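Local coordinates for tRNA (guanine(26)-N(2))-dimethyltransferase (Pyrococcus horikoshii, PDB 2EJT), which probably dimethylates N2 of guanine 26 in a number of tRNAs, using S-adenosyl-L-methionine as the methyl donor, at residues A33-I38 with L219-D224; F146-L151 with A205-K210; Y350-T355 with I362-P367. One frame throughout, in Å; residues are numbered along the deposited sequence.

Contact 1: A33-I38 with L219-D224. With SAM (S-adenosylmethionine), chain B.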
loop_
_atom_site.group_PDB
_atom_site.type_symbol
_atom_site.label_atom_id
_atom_site.label_comp_id
_atom_site.label_asym_id
_atom_site.label_seq_id
_atom_site.Cartn_x
_atom_site.Cartn_y
_atom_site.Cartn_z
ATOM N N ALA A 33 -6.795 3.511 -11.374
ATOM C CA ALA A 33 -6.499 4.923 -11.588
ATOM C C ALA A 33 -6.429 5.624 -10.233
ATOM O O ALA A 33 -5.682 6.588 -10.055
ATOM C CB ALA A 33 -7.580 5.562 -12.455
ATOM N N LEU A 34 -7.223 5.131 -9.283
ATOM C CA LEU A 34 -7.256 5.682 -7.936
ATOM C C LEU A 34 -5.936 5.388 -7.227
ATOM O O LEU A 34 -5.347 6.271 -6.604
ATOM C CB LEU A 34 -8.414 5.068 -7.143
ATOM C CG LEU A 34 -8.400 5.313 -5.629
ATOM C CD1 LEU A 34 -8.497 6.799 -5.338
ATOM C CD2 LEU A 34 -9.552 4.571 -4.984
ATOM N N ASN A 35 -5.484 4.142 -7.317
ATOM C CA ASN A 35 -4.228 3.742 -6.698
ATOM C C ASN A 35 -3.116 4.621 -7.259
ATOM O O ASN A 35 -2.256 5.093 -6.518
ATOM C CB ASN A 35 -3.937 2.265 -6.993
ATOM C CG ASN A 35 -2.563 1.815 -6.496
ATOM O OD1 ASN A 35 -1.524 2.271 -6.985
ATOM N ND2 ASN A 35 -2.556 0.906 -5.523
ATOM N N ARG A 36 -3.147 4.852 -8.569
ATOM C CA ARG A 36 -2.124 5.679 -9.200
ATOM C C ARG A 36 -2.246 7.146 -8.780
ATOM O O ARG A 36 -1.241 7.842 -8.663
ATOM C CB ARG A 36 -2.175 5.524 -10.722
ATOM C CG ARG A 36 -1.718 4.142 -11.199
ATOM C CD ARG A 36 -1.653 4.048 -12.722
ATOM N NE ARG A 36 -2.956 3.864 -13.366
ATOM C CZ ARG A 36 -3.566 2.691 -13.510
ATOM N NH1 ARG A 36 -4.749 2.622 -14.114
ATOM N NH2 ARG A 36 -2.996 1.583 -13.053
ATOM N N ASP A 37 -3.467 7.612 -8.529
ATOM C CA ASP A 37 -3.656 8.993 -8.083
ATOM C C ASP A 37 -3.009 9.206 -6.712
ATOM O O ASP A 37 -2.395 10.246 -6.465
ATOM C CB ASP A 37 -5.141 9.351 -7.962
ATOM C CG ASP A 37 -5.794 9.636 -9.299
ATOM O OD1 ASP A 37 -5.143 10.251 -10.167
ATOM O OD2 ASP A 37 -6.974 9.265 -9.474
ATOM N N ILE A 38 -3.171 8.228 -5.821
ATOM C CA ILE A 38 -2.616 8.319 -4.470
ATOM C C ILE A 38 -1.098 8.413 -4.511
ATOM O O ILE A 38 -0.508 9.186 -3.768
ATOM C CB ILE A 38 -3.022 7.099 -3.590
ATOM C CG1 ILE A 38 -4.549 6.969 -3.534
ATOM C CG2 ILE A 38 -2.477 7.267 -2.174
ATOM C CD1 ILE A 38 -5.260 8.187 -2.989
ATOM N N LEU A 219 2.190 5.593 4.797
ATOM C CA LEU A 219 0.769 5.343 4.585
ATOM C C LEU A 219 0.560 3.902 4.134
ATOM O O LEU A 219 1.206 3.431 3.195
ATOM C CB LEU A 219 0.212 6.286 3.511
ATOM C CG LEU A 219 -1.184 5.941 2.969
ATOM C CD1 LEU A 219 -2.231 6.113 4.066
ATOM C CD2 LEU A 219 -1.507 6.832 1.773
ATOM N N ALA A 220 -0.342 3.202 4.807
ATOM C CA ALA A 220 -0.642 1.818 4.465
ATOM C C ALA A 220 -2.147 1.682 4.580
ATOM O O ALA A 220 -2.722 2.005 5.614
ATOM C CB ALA A 220 0.058 0.864 5.434
ATOM N N TYR A 221 -2.789 1.202 3.524
ATOM C CA TYR A 221 -4.234 1.072 3.560
ATOM C C TYR A 221 -4.744 -0.078 2.718
ATOM O O TYR A 221 -3.995 -0.716 1.977
ATOM C CB TYR A 221 -4.872 2.383 3.080
ATOM C CG TYR A 221 -4.584 2.697 1.635
ATOM C CD1 TYR A 221 -5.431 2.248 0.623
ATOM C CD2 TYR A 221 -3.439 3.402 1.269
ATOM C CE1 TYR A 221 -5.145 2.490 -0.720
ATOM C CE2 TYR A 221 -3.142 3.650 -0.078
ATOM C CZ TYR A 221 -3.999 3.190 -1.063
ATOM O OH TYR A 221 -3.699 3.403 -2.389
ATOM N N TYR A 222 -6.038 -0.336 2.850
ATOM C CA TYR A 222 -6.706 -1.384 2.099
ATOM C C TYR A 222 -7.782 -0.704 1.259
ATOM O O TYR A 222 -8.396 0.265 1.702
ATOM C CB TYR A 222 -7.373 -2.385 3.043
ATOM C CG TYR A 222 -8.322 -3.319 2.329
ATOM C CD1 TYR A 222 -7.848 -4.434 1.641
ATOM C CD2 TYR A 222 -9.688 -3.051 2.282
ATOM C CE1 TYR A 222 -8.707 -5.255 0.922
ATOM C CE2 TYR A 222 -10.560 -3.865 1.562
ATOM C CZ TYR A 222 -10.066 -4.964 0.884
ATOM O OH TYR A 222 -10.921 -5.768 0.158
ATOM N N LYS A 223 -8.010 -1.210 0.053
ATOM C CA LYS A 223 -9.032 -0.636 -0.807
ATOM C C LYS A 223 -9.403 -1.560 -1.953
ATOM O O LYS A 223 -8.549 -1.981 -2.732
ATOM C CB LYS A 223 -8.573 0.718 -1.365
ATOM C CG LYS A 223 -9.648 1.468 -2.157
ATOM C CD LYS A 223 -10.850 1.795 -1.287
ATOM C CE LYS A 223 -11.843 2.682 -2.021
ATOM N NZ LYS A 223 -12.421 2.018 -3.215
ATOM N N ASP A 224 -10.692 -1.867 -2.039
ATOM C CA ASP A 224 -11.237 -2.723 -3.082
ATOM C C ASP A 224 -10.416 -3.973 -3.389
ATOM O O ASP A 224 -9.998 -4.187 -4.528
ATOM C CB ASP A 224 -11.428 -1.926 -4.373
ATOM C CG ASP A 224 -12.463 -2.552 -5.287
ATOM O OD1 ASP A 224 -12.488 -2.223 -6.493
ATOM O OD2 ASP A 224 -13.259 -3.371 -4.787
HETATM N N SAM B . 2.007 -0.965 -12.944
HETATM C CA SAM B . 0.740 -0.977 -13.419
HETATM C C SAM B . -0.288 -0.017 -13.633
HETATM O O SAM B . -0.882 -0.283 -14.768
HETATM O OXT SAM B . -0.511 0.901 -12.800
HETATM C CB SAM B . 0.615 -2.505 -13.718
HETATM C CG SAM B . 1.094 -3.935 -13.779
HETATM S SD SAM B . 0.539 -5.498 -14.261
HETATM C CE SAM B . -0.948 -5.862 -13.350
HETATM C "C5'" SAM B . 1.906 -6.450 -13.886
HETATM C "C4'" SAM B . 2.628 -6.985 -15.184
HETATM O "O4'" SAM B . 3.877 -7.391 -14.621
HETATM C "C3'" SAM B . 2.748 -7.098 -16.699
HETATM O "O3'" SAM B . 2.804 -6.018 -17.693
HETATM C "C2'" SAM B . 3.936 -8.048 -16.901
HETATM O "O2'" SAM B . 4.330 -8.652 -17.998
HETATM C "C1'" SAM B . 4.595 -8.201 -15.545
HETATM N N9 SAM B . 5.825 -9.027 -14.966
HETATM C C8 SAM B . 5.734 -10.271 -14.516
HETATM N N7 SAM B . 6.904 -10.678 -14.100
HETATM C C5 SAM B . 7.776 -9.712 -14.271
HETATM C C6 SAM B . 9.149 -9.577 -14.008
HETATM N N6 SAM B . 9.828 -10.586 -13.469
HETATM N N1 SAM B . 9.792 -8.390 -14.315
HETATM C C2 SAM B . 9.116 -7.343 -14.870
HETATM N N3 SAM B . 7.786 -7.451 -15.131
HETATM C C4 SAM B . 7.089 -8.620 -14.845
HETATM O O HOH W 1 -1.735 3.943 -3.906
#
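L34, N35 and I38 meet L219, Y221 and K223 where helix 33-38 runs nearly antiparallel to strand 219-223, the segment axes lying 164° apart in direction and 11.4 Å apart at closest approach. This is helix-on-sheet packing in a class I-like SAM-dependent methyltransferase fold, at the outermost strand 213-223 of its large mixed sheet. Branched aliphatic side chains suit the spacing: I38 CG2 meets L219 CD2 at 4.1 Å, and the two side chains cross at about a right angle. L34 CD2 rests 4.2 Å from K223 CE, using the methylene part of the lysine. Y221 reaches across from the strand with its ring. Its CG stands between backbone N and carbonyl carbon, and the long ring carries OH to within 3.8 Å of I38 CG1. A water lying in the ring plane joins this hydroxyl to N35 O, which it reaches at 2.9 Å. N35 ND2 comes to 4.2 Å from Y221 OH, the amide and ring planes 49° apart, while OD1 accepts from R61. Helix 302-314 covers L34, I38 and Y221.

On the helix side turned from the strand, R36 addresses the cofactor, as a long cationic residue can. NE pairs with E8 and NH1 with N29 O, two further partners that restrain the guanidinium. A leucine in its place would probably leave the SAM carboxylate without this donor and E8 without its salt-bridge mate. SAM OXT lies at the guanidinium edge, near its plane, and takes a bent 2.6 Å hydrogen bond from R36 NH2, 137° at the hydrogen.

Contact 2: F146-L151 with A205-K210. With SAM (S-adenosylmethionine), chain B.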
loop_
_atom_site.group_PDB
_atom_site.type_symbol
_atom_site.label_atom_id
_atom_site.label_comp_id
_atom_site.label_asym_id
_atom_site.label_seq_id
_atom_site.Cartn_x
_atom_site.Cartn_y
_atom_site.Cartn_z
ATOM N N PHE A 146 9.735 -9.930 -5.572
ATOM C CA PHE A 146 10.495 -8.730 -5.921
ATOM C C PHE A 146 10.936 -7.911 -4.717
ATOM O O PHE A 146 11.810 -7.056 -4.834
ATOM C CB PHE A 146 9.649 -7.818 -6.817
ATOM C CG PHE A 146 9.113 -8.497 -8.041
ATOM C CD1 PHE A 146 9.974 -8.906 -9.060
ATOM C CD2 PHE A 146 7.751 -8.748 -8.168
ATOM C CE1 PHE A 146 9.481 -9.558 -10.185
ATOM C CE2 PHE A 146 7.251 -9.399 -9.290
ATOM C CZ PHE A 146 8.116 -9.805 -10.300
ATOM N N LEU A 147 10.322 -8.169 -3.567
ATOM C CA LEU A 147 10.602 -7.413 -2.356
ATOM C C LEU A 147 12.058 -7.314 -1.907
ATOM O O LEU A 147 12.574 -6.213 -1.699
ATOM C CB LEU A 147 9.752 -7.953 -1.201
ATOM C CG LEU A 147 9.934 -7.206 0.127
ATOM C CD1 LEU A 147 9.580 -5.731 -0.059
ATOM C CD2 LEU A 147 9.059 -7.832 1.200
ATOM N N ASP A 148 12.721 -8.454 -1.755
ATOM C CA ASP A 148 14.093 -8.442 -1.286
ATOM C C ASP A 148 15.025 -7.619 -2.174
ATOM O O ASP A 148 15.859 -6.865 -1.678
ATOM C CB ASP A 148 14.622 -9.873 -1.134
ATOM C CG ASP A 148 15.953 -9.925 -0.387
ATOM O OD1 ASP A 148 15.993 -9.498 0.783
ATOM O OD2 ASP A 148 16.953 -10.388 -0.971
ATOM N N THR A 149 14.875 -7.743 -3.486
ATOM C CA THR A 149 15.725 -6.991 -4.392
ATOM C C THR A 149 15.362 -5.506 -4.373
ATOM O O THR A 149 16.235 -4.652 -4.520
ATOM C CB THR A 149 15.638 -7.545 -5.837
ATOM O OG1 THR A 149 15.919 -8.954 -5.827
ATOM C CG2 THR A 149 16.664 -6.850 -6.734
ATOM N N ALA A 150 14.085 -5.188 -4.176
ATOM C CA ALA A 150 13.685 -3.781 -4.125
ATOM C C ALA A 150 14.325 -3.121 -2.899
ATOM O O ALA A 150 14.691 -1.940 -2.932
ATOM C CB ALA A 150 12.156 -3.655 -4.057
ATOM N N LEU A 151 14.457 -3.898 -1.826
ATOM C CA LEU A 151 15.038 -3.402 -0.587
ATOM C C LEU A 151 16.539 -3.158 -0.702
ATOM O O LEU A 151 17.150 -2.589 0.203
ATOM C CB LEU A 151 14.749 -4.370 0.566
ATOM C CG LEU A 151 13.335 -4.312 1.144
ATOM C CD1 LEU A 151 13.057 -5.549 1.994
ATOM C CD2 LEU A 151 13.182 -3.032 1.964
ATOM N N ALA A 205 9.113 -5.040 6.835
ATOM C CA ALA A 205 9.982 -4.710 7.961
ATOM C C ALA A 205 10.948 -5.856 8.277
ATOM O O ALA A 205 12.127 -5.630 8.537
ATOM C CB ALA A 205 9.133 -4.371 9.193
ATOM N N ARG A 206 10.448 -7.087 8.248
ATOM C CA ARG A 206 11.300 -8.240 8.533
ATOM C C ARG A 206 12.379 -8.451 7.481
ATOM O O ARG A 206 13.528 -8.689 7.835
ATOM C CB ARG A 206 10.456 -9.507 8.718
ATOM C CG ARG A 206 9.717 -9.542 10.063
ATOM C CD ARG A 206 8.835 -10.770 10.187
ATOM N NE ARG A 206 7.677 -10.730 9.295
ATOM C CZ ARG A 206 7.055 -11.818 8.844
ATOM N NH1 ARG A 206 7.489 -13.022 9.193
ATOM N NH2 ARG A 206 5.984 -11.709 8.069
ATOM N N TYR A 207 12.026 -8.346 6.197
ATOM C CA TYR A 207 13.006 -8.510 5.115
ATOM C C TYR A 207 14.045 -7.391 5.106
ATOM O O TYR A 207 15.197 -7.594 4.720
ATOM C CB TYR A 207 12.325 -8.529 3.745
ATOM C CG TYR A 207 11.909 -9.901 3.268
ATOM C CD1 TYR A 207 10.930 -10.629 3.943
ATOM C CD2 TYR A 207 12.482 -10.465 2.125
ATOM C CE1 TYR A 207 10.529 -11.882 3.492
ATOM C CE2 TYR A 207 12.087 -11.721 1.665
ATOM C CZ TYR A 207 11.112 -12.422 2.354
ATOM O OH TYR A 207 10.727 -13.667 1.919
ATOM N N ALA A 208 13.626 -6.208 5.531
ATOM C CA ALA A 208 14.503 -5.049 5.550
ATOM C C ALA A 208 15.591 -5.113 6.622
ATOM O O ALA A 208 16.701 -4.618 6.423
ATOM C CB ALA A 208 13.668 -3.790 5.737
ATOM N N ALA A 209 15.270 -5.735 7.751
ATOM C CA ALA A 209 16.193 -5.820 8.872
ATOM C C ALA A 209 17.606 -6.309 8.572
ATOM O O ALA A 209 18.574 -5.725 9.073
ATOM C CB ALA A 209 15.581 -6.660 9.985
ATOM N N LYS A 210 17.749 -7.361 7.768
ATOM C CA LYS A 210 19.091 -7.876 7.490
ATOM C C LYS A 210 20.045 -6.872 6.839
ATOM O O LYS A 210 21.260 -7.028 6.933
ATOM C CB LYS A 210 19.027 -9.167 6.660
ATOM C CG LYS A 210 18.368 -9.061 5.305
ATOM C CD LYS A 210 18.369 -10.426 4.632
ATOM C CE LYS A 210 17.664 -10.410 3.283
ATOM N NZ LYS A 210 16.230 -10.048 3.411
HETATM N N SAM B . 2.007 -0.965 -12.944
HETATM C CA SAM B . 0.740 -0.977 -13.419
HETATM C C SAM B . -0.288 -0.017 -13.633
HETATM O O SAM B . -0.882 -0.283 -14.768
HETATM O OXT SAM B . -0.511 0.901 -12.800
HETATM C CB SAM B . 0.615 -2.505 -13.718
HETATM C CG SAM B . 1.094 -3.935 -13.779
HETATM S SD SAM B . 0.539 -5.498 -14.261
HETATM C CE SAM B . -0.948 -5.862 -13.350
HETATM C "C5'" SAM B . 1.906 -6.450 -13.886
HETATM C "C4'" SAM B . 2.628 -6.985 -15.184
HETATM O "O4'" SAM B . 3.877 -7.391 -14.621
HETATM C "C3'" SAM B . 2.748 -7.098 -16.699
HETATM O "O3'" SAM B . 2.804 -6.018 -17.693
HETATM C "C2'" SAM B . 3.936 -8.048 -16.901
HETATM O "O2'" SAM B . 4.330 -8.652 -17.998
HETATM C "C1'" SAM B . 4.595 -8.201 -15.545
HETATM N N9 SAM B . 5.825 -9.027 -14.966
HETATM C C8 SAM B . 5.734 -10.271 -14.516
HETATM N N7 SAM B . 6.904 -10.678 -14.100
HETATM C C5 SAM B . 7.776 -9.712 -14.271
HETATM C C6 SAM B . 9.149 -9.577 -14.008
HETATM N N6 SAM B . 9.828 -10.586 -13.469
HETATM N N1 SAM B . 9.792 -8.390 -14.315
HETATM C C2 SAM B . 9.116 -7.343 -14.870
HETATM N N3 SAM B . 7.786 -7.451 -15.131
HETATM C C4 SAM B . 7.089 -8.620 -14.845
#
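L147, D148 and L151 pack against Y207, A208 and K210 where helices 146-151 and 205-209 cross at -50°, their axes 9.7 Å apart, an angle close to one of the classical values of ridges-into-grooves packing. Helix 144-153 is the connection between the parallel strands 132-137 and 158-164, a beta-alpha-beta unit of the methyltransferase sheet, and L147 and L151 also touch L160 of the second strand.

The tight part is apolar. L151 CD1 presses in 3.5 Å from Y207 CB, its side chain crossing the tyrosine at about a right angle, while L151 CD2 lies 3.9 Å from A208 CB. A small alanine suits this place because it lets the leucine fork close to the helix backbone. Beside it L147 CD2 sits over one face of the Y207 ring, toward its rim and 4.1 Å from Y207 CG.

Toward solvent the contact loosens into polar tips. K210 is extended until chi4 (-62°) turns NZ inward to a 2.7 Å salt bridge with D148 OD1, met on the syn side but 30° out of the carboxylate plane. NZ also donates to Y207 O on a lone pair, so two acceptors fix the ammonium. The carboxylate has further mates, Y211 OH at OD1 and R152 at OD2. At the far end of the first segment the F146 ring turns to the cofactor: SAM N6 lies in the ring plane, 3.5 Å from F146 CE1.

Contact 3: Y350-T355 with I362-P367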
loop_
_atom_site.group_PDB
_atom_site.type_symbol
_atom_site.label_atom_id
_atom_site.label_comp_id
_atom_site.label_asym_id
_atom_site.label_seq_id
_atom_site.Cartn_x
_atom_site.Cartn_y
_atom_site.Cartn_z
ATOM N N TYR A 350 -13.703 8.875 25.183
ATOM C CA TYR A 350 -12.857 8.001 24.372
ATOM C C TYR A 350 -12.767 8.429 22.914
ATOM O O TYR A 350 -13.744 8.894 22.321
ATOM C CB TYR A 350 -13.355 6.554 24.405
ATOM C CG TYR A 350 -13.488 5.960 25.781
ATOM C CD1 TYR A 350 -14.684 6.064 26.487
ATOM C CD2 TYR A 350 -12.421 5.288 26.377
ATOM C CE1 TYR A 350 -14.817 5.515 27.753
ATOM C CE2 TYR A 350 -12.542 4.733 27.647
ATOM C CZ TYR A 350 -13.743 4.852 28.329
ATOM O OH TYR A 350 -13.878 4.326 29.590
ATOM N N GLU A 351 -11.582 8.266 22.338
ATOM C CA GLU A 351 -11.378 8.589 20.934
ATOM C C GLU A 351 -12.153 7.527 20.167
ATOM O O GLU A 351 -12.133 6.353 20.540
ATOM C CB GLU A 351 -9.897 8.494 20.572
ATOM C CG GLU A 351 -9.000 9.466 21.311
ATOM C CD GLU A 351 -7.531 9.237 21.005
ATOM O OE1 GLU A 351 -6.983 8.205 21.453
ATOM O OE2 GLU A 351 -6.930 10.084 20.308
ATOM N N ALA A 352 -12.848 7.934 19.114
ATOM C CA ALA A 352 -13.619 6.990 18.311
ATOM C C ALA A 352 -13.876 7.562 16.925
ATOM O O ALA A 352 -14.309 8.702 16.789
ATOM C CB ALA A 352 -14.936 6.671 19.000
ATOM N N THR A 353 -13.595 6.764 15.902
ATOM C CA THR A 353 -13.790 7.179 14.520
ATOM C C THR A 353 -14.221 5.979 13.694
ATOM O O THR A 353 -14.187 4.841 14.168
ATOM C CB THR A 353 -12.472 7.710 13.886
ATOM O OG1 THR A 353 -11.544 6.625 13.724
ATOM C CG2 THR A 353 -11.845 8.789 14.762
ATOM N N ARG A 354 -14.623 6.239 12.457
ATOM C CA ARG A 354 -14.992 5.166 11.543
ATOM C C ARG A 354 -13.644 4.679 10.998
ATOM O O ARG A 354 -12.597 5.203 11.381
ATOM C CB ARG A 354 -15.843 5.708 10.394
ATOM C CG ARG A 354 -17.250 6.113 10.781
ATOM C CD ARG A 354 -17.901 6.900 9.655
ATOM N NE ARG A 354 -19.283 7.269 9.954
ATOM C CZ ARG A 354 -20.329 6.475 9.753
ATOM N NH1 ARG A 354 -21.549 6.898 10.061
ATOM N NH2 ARG A 354 -20.159 5.266 9.235
ATOM N N THR A 355 -13.659 3.680 10.123
ATOM C CA THR A 355 -12.418 3.183 9.540
ATOM C C THR A 355 -12.625 2.731 8.100
ATOM O O THR A 355 -13.663 2.154 7.767
ATOM C CB THR A 355 -11.825 1.999 10.355
ATOM O OG1 THR A 355 -10.635 1.520 9.703
ATOM C CG2 THR A 355 -12.841 0.861 10.479
ATOM N N ILE A 362 -15.352 0.382 13.945
ATOM C CA ILE A 362 -15.116 1.561 14.766
ATOM C C ILE A 362 -13.803 1.416 15.518
ATOM O O ILE A 362 -13.619 0.475 16.289
ATOM C CB ILE A 362 -16.232 1.777 15.813
ATOM C CG1 ILE A 362 -17.559 2.088 15.122
ATOM C CG2 ILE A 362 -15.855 2.924 16.745
ATOM C CD1 ILE A 362 -18.745 1.998 16.062
ATOM N N LYS A 363 -12.890 2.350 15.277
ATOM C CA LYS A 363 -11.607 2.355 15.962
ATOM C C LYS A 363 -11.794 3.215 17.200
ATOM O O LYS A 363 -12.319 4.328 17.127
ATOM C CB LYS A 363 -10.516 2.935 15.059
ATOM C CG LYS A 363 -10.090 1.983 13.958
ATOM C CD LYS A 363 -8.924 2.527 13.162
ATOM C CE LYS A 363 -8.271 1.431 12.331
ATOM N NZ LYS A 363 -7.480 0.481 13.168
ATOM N N THR A 364 -11.381 2.693 18.343
ATOM C CA THR A 364 -11.543 3.427 19.579
ATOM C C THR A 364 -10.532 2.998 20.624
ATOM O O THR A 364 -10.040 1.868 20.609
ATOM C CB THR A 364 -12.959 3.216 20.157
ATOM O OG1 THR A 364 -13.091 3.928 21.391
ATOM C CG2 THR A 364 -13.212 1.742 20.420
ATOM N N SER A 365 -10.228 3.913 21.535
ATOM C CA SER A 365 -9.295 3.637 22.613
ATOM C C SER A 365 -10.036 2.941 23.757
ATOM O O SER A 365 -9.421 2.434 24.694
ATOM C CB SER A 365 -8.692 4.945 23.114
ATOM O OG SER A 365 -9.720 5.850 23.491
ATOM N N ALA A 366 -11.363 2.915 23.673
ATOM C CA ALA A 366 -12.176 2.296 24.710
ATOM C C ALA A 366 -11.950 0.791 24.812
ATOM O O ALA A 366 -11.690 0.122 23.812
ATOM C CB ALA A 366 -13.652 2.582 24.453
ATOM N N PRO A 367 -12.025 0.244 26.036
ATOM C CA PRO A 367 -11.835 -1.193 26.242
ATOM C C PRO A 367 -12.999 -1.930 25.577
ATOM O O PRO A 367 -14.080 -1.366 25.418
ATOM C CB PRO A 367 -11.879 -1.338 27.762
ATOM C CG PRO A 367 -11.448 -0.001 28.258
ATOM C CD PRO A 367 -12.141 0.948 27.323
#
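T353 and K363 form the central pair of two adjacent antiparallel strands, 352-355 and 362-364. They are a hydrogen-bonded pair: T353 N donates to K363 O, and K363 N to T353 O, each at 3.0 Å. Next to them A352 and T364 make a non-hydrogen-bonded pair, where the small alanine accepts a CA-CA approach of 4.3 Å.

Toward the Y350 end, side-chain hydroxyls join the backbone bonding. T364 OG1, anti to its own N (chi1 179°), is sent across to the opposite segment, where it gives E351 O a 2.7 Å hydrogen bond, the donor 18° from the carbonyl plane. The same carbonyl oxygen accepts from S365 N, so two donors grip it. T364 OG1 in turn accepts from A366 N at 3.0 Å and 167°, closing an ST turn. E351 N donates to S365 OG at 3.3 Å; serine is short enough to serve the nearby backbone.

Van der Waals and CH-pi contacts gather at Y350. A366 CB makes a CH-pi contact over one face of its ring, 3.8 Å from the centroid, with S365 OG at the ring edge in plane. P367 CD approaches Y350 CE2 obliquely at 3.8 Å.

On the sheet face of T353 and K363, the long lysine chain crosses T355 at about a right angle, K363 CE lying 3.5 Å from T355 OG1. Its NZ goes on to E194 and the carbonyls of I318 and L320, while T355 OG1 pairs with E315.

A352 and I362 point to the opposite face and touch helix 338-347. P367 occupies the N-cap position of helix 368-375. The order helix 302-314, strand 322-323, helices 324-331 and 338-347, then hairpin 352-355/361-364, with 361-364 in the middle of the sheet, is consistent with a winged-helix fold, the hairpin being its wing.

How the contacts relate
From the N terminus, helix 33-46 opens contact 1, which closes only at strand 213-223; 180 residues lie between segments 33-38 and 219-224. Most of the methyltransferase sheet is threaded through that loop. Contact 2 is nested within it, with helix 144-153 meeting helix 192-209 just before the chain runs into the strand of contact 1. The two centres lie 22 Å apart, yet both first segments touch SAM. Contact 3 follows in series, a local hairpin with only six residues between its segments. It belongs to the later three-stranded sheet, its centre 23 Å from that of contact 1 and 33 Å from that of contact 2. Helix 302-314 touches both contact 1 and contact 3, bridging the two regions.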